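Local coordinates for transcriptional regulator (GntR family) (Enterococcus faecalis, PDB 3DDV), which probably controls transcription as a member of the GntR family, its UTRA domain being of the kind that senses a small-molecule effector, at residues Ser7-Ser12 against Glu38-Ala43. Numbering follows the deposited sequence.
Sequences SSRTVS and ERIRFA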
loop_
_atom_site.group_PDB
_atom_site.type_symbol
_atom_site.label_atom_id
_atom_site.label_comp_id
_atom_site.label_asym_id
_atom_site.label_seq_id
_atom_site.Cartn_x
_atom_site.Cartn_y
_atom_site.Cartn_z
ATOM N N SER B 7 5.778 38.651 -0.569
ATOM C CA SER B 7 4.889 39.377 0.391
ATOM C C SER B 7 3.900 38.443 1.065
ATOM O O SER B 7 3.544 37.372 0.539
ATOM C CB SER B 7 4.090 40.510 -0.285
ATOM O OG SER B 7 3.844 41.578 0.635
ATOM N N SER B 8 3.426 38.894 2.226
ATOM C CA SER B 8 2.462 38.166 3.039
ATOM C C SER B 8 1.518 39.168 3.670
ATOM O O SER B 8 1.902 40.277 3.946
ATOM C CB SER B 8 3.201 37.363 4.127
ATOM O OG SER B 8 2.364 37.001 5.234
ATOM N N ARG B 9 0.292 38.752 3.935
ATOM C CA ARG B 9 -0.747 39.634 4.457
ATOM C C ARG B 9 -1.477 38.969 5.647
ATOM O O ARG B 9 -2.114 37.915 5.492
ATOM C CB ARG B 9 -1.723 39.928 3.303
ATOM C CG ARG B 9 -2.857 40.898 3.615
ATOM C CD ARG B 9 -4.114 40.624 2.781
ATOM N NE ARG B 9 -5.302 40.830 3.616
ATOM C CZ ARG B 9 -6.526 40.363 3.367
ATOM N NH1 ARG B 9 -6.788 39.643 2.281
ATOM N NH2 ARG B 9 -7.515 40.621 4.221
ATOM N N THR B 10 -1.397 39.568 6.829
ATOM C CA THR B 10 -2.180 39.075 7.959
ATOM C C THR B 10 -3.640 39.458 7.827
ATOM O O THR B 10 -3.988 40.577 8.019
ATOM C CB THR B 10 -1.686 39.614 9.293
ATOM O OG1 THR B 10 -0.273 39.492 9.371
ATOM C CG2 THR B 10 -2.259 38.818 10.400
ATOM N N VAL B 11 -4.483 38.502 7.507
ATOM C CA VAL B 11 -5.933 38.662 7.475
ATOM C C VAL B 11 -6.631 38.798 8.851
ATOM O O VAL B 11 -7.653 39.460 8.964
ATOM C CB VAL B 11 -6.525 37.429 6.795
ATOM C CG1 VAL B 11 -8.056 37.307 7.030
ATOM C CG2 VAL B 11 -6.144 37.443 5.337
ATOM N N SER B 12 -6.158 38.096 9.874
ATOM C CA SER B 12 -6.642 38.347 11.228
ATOM C C SER B 12 -5.632 37.933 12.295
ATOM O O SER B 12 -4.678 37.217 12.026
ATOM C CB SER B 12 -7.975 37.667 11.477
ATOM O OG SER B 12 -7.790 36.298 11.416
ATOM N N GLU B 38 -4.249 34.388 10.994
ATOM C CA GLU B 38 -4.603 33.918 9.662
ATOM C C GLU B 38 -3.832 34.753 8.695
ATOM O O GLU B 38 -3.734 35.965 8.890
ATOM C CB GLU B 38 -6.062 34.162 9.389
ATOM C CG GLU B 38 -6.929 33.172 10.053
ATOM C CD GLU B 38 -8.386 33.481 9.950
ATOM O OE1 GLU B 38 -8.787 34.454 9.268
ATOM O OE2 GLU B 38 -9.123 32.731 10.586
ATOM N N ARG B 39 -3.351 34.142 7.628
ATOM C CA ARG B 39 -2.358 34.788 6.807
ATOM C C ARG B 39 -2.398 34.247 5.371
ATOM O O ARG B 39 -2.528 33.056 5.178
ATOM C CB ARG B 39 -1.029 34.493 7.483
ATOM C CG ARG B 39 0.179 35.107 6.896
ATOM C CD ARG B 39 1.335 34.065 6.731
ATOM N NE ARG B 39 1.931 33.636 8.008
ATOM C CZ ARG B 39 2.840 34.334 8.701
ATOM N NH1 ARG B 39 3.285 35.520 8.276
ATOM N NH2 ARG B 39 3.300 33.830 9.846
ATOM N N ILE B 40 -2.346 35.141 4.385
ATOM C CA ILE B 40 -2.159 34.788 2.955
ATOM C C ILE B 40 -0.723 35.142 2.516
ATOM O O ILE B 40 -0.229 36.197 2.847
ATOM C CB ILE B 40 -3.165 35.541 2.049
ATOM C CG1 ILE B 40 -4.582 35.431 2.621
ATOM C CG2 ILE B 40 -3.127 34.985 0.666
ATOM C CD1 ILE B 40 -5.625 36.151 1.852
ATOM N N ARG B 41 -0.066 34.235 1.802
ATOM C CA ARG B 41 1.253 34.485 1.172
ATOM C C ARG B 41 1.122 34.444 -0.338
ATOM O O ARG B 41 0.313 33.700 -0.898
ATOM C CB ARG B 41 2.312 33.461 1.610
ATOM C CG ARG B 41 2.400 33.346 3.146
ATOM C CD ARG B 41 3.523 32.403 3.685
ATOM N NE ARG B 41 4.769 33.166 3.807
ATOM C CZ ARG B 41 5.273 33.718 4.923
ATOM N NH1 ARG B 41 4.709 33.562 6.131
ATOM N NH2 ARG B 41 6.387 34.428 4.816
ATOM N N PHE B 42 1.955 35.258 -0.970
ATOM C CA PHE B 42 1.915 35.541 -2.411
ATOM C C PHE B 42 3.265 35.213 -3.006
ATOM O O PHE B 42 4.259 35.390 -2.345
ATOM C CB PHE B 42 1.637 37.047 -2.634
ATOM C CG PHE B 42 0.328 37.519 -2.043
ATOM C CD1 PHE B 42 -0.845 37.466 -2.786
ATOM C CD2 PHE B 42 0.268 37.971 -0.736
ATOM C CE1 PHE B 42 -2.051 37.874 -2.247
ATOM C CE2 PHE B 42 -0.934 38.383 -0.190
ATOM C CZ PHE B 42 -2.102 38.329 -0.950
ATOM N N ALA B 43 3.291 34.713 -4.236
ATOM C CA ALA B 43 4.494 34.715 -5.077
ATOM C C ALA B 43 4.106 35.519 -6.315
ATOM O O ALA B 43 3.028 35.305 -6.911
ATOM C CB ALA B 43 4.954 33.294 -5.464
#
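V11 and S12 both face E38 across an antiparallel strand pair, the classic beta bulge, and show how an extra residue is absorbed without breaking the sheet. The carbonyl of E38 receives two weak bonds, from the amides of V11 and S12, while E38 N reaches S12 O at 3.0 Å, from above the carbonyl plane. Beyond the bulge the pairing is regular: R9 and I40 form a hydrogen-bonded pair, with R9 N to I40 O at 2.8 Å and I40 N to R9 O at 3.0 Å, and F42 N closes the row on S7 O.

The closer packing lies on the face bearing R9, I40 and E38. V11 sets CG2 against I40 CG1, 3.7 Å away, and over one face of the R9 guanidinium. R9 runs alongside I40, while CB of R9 meets the edge of the F42 ring at CE2. At the bulge end, S12 OG sits between its own N and carbonyl carbon (chi1 65°), a rotation that brings it 3.0 Å from E38 OE1 in a weak hydrogen bond.

Less is in contact on the S8, T10, R39, R41 face. Exposed R41 has CB of S8 over one face of its guanidinium; S8 OG lies alongside R39 CG and at the R39 guanidinium edge. R39, though buried, finds its polar partners outside the pair: a salt bridge to E51 and a hydrogen bond to the T69 carbonyl.

Strand 8-16 is one of the two outermost strands of this chain's antiparallel sheet; strand 34-43 separates it from strand 46-56, and Y103 of helix 98-104 touches both V11 and I40.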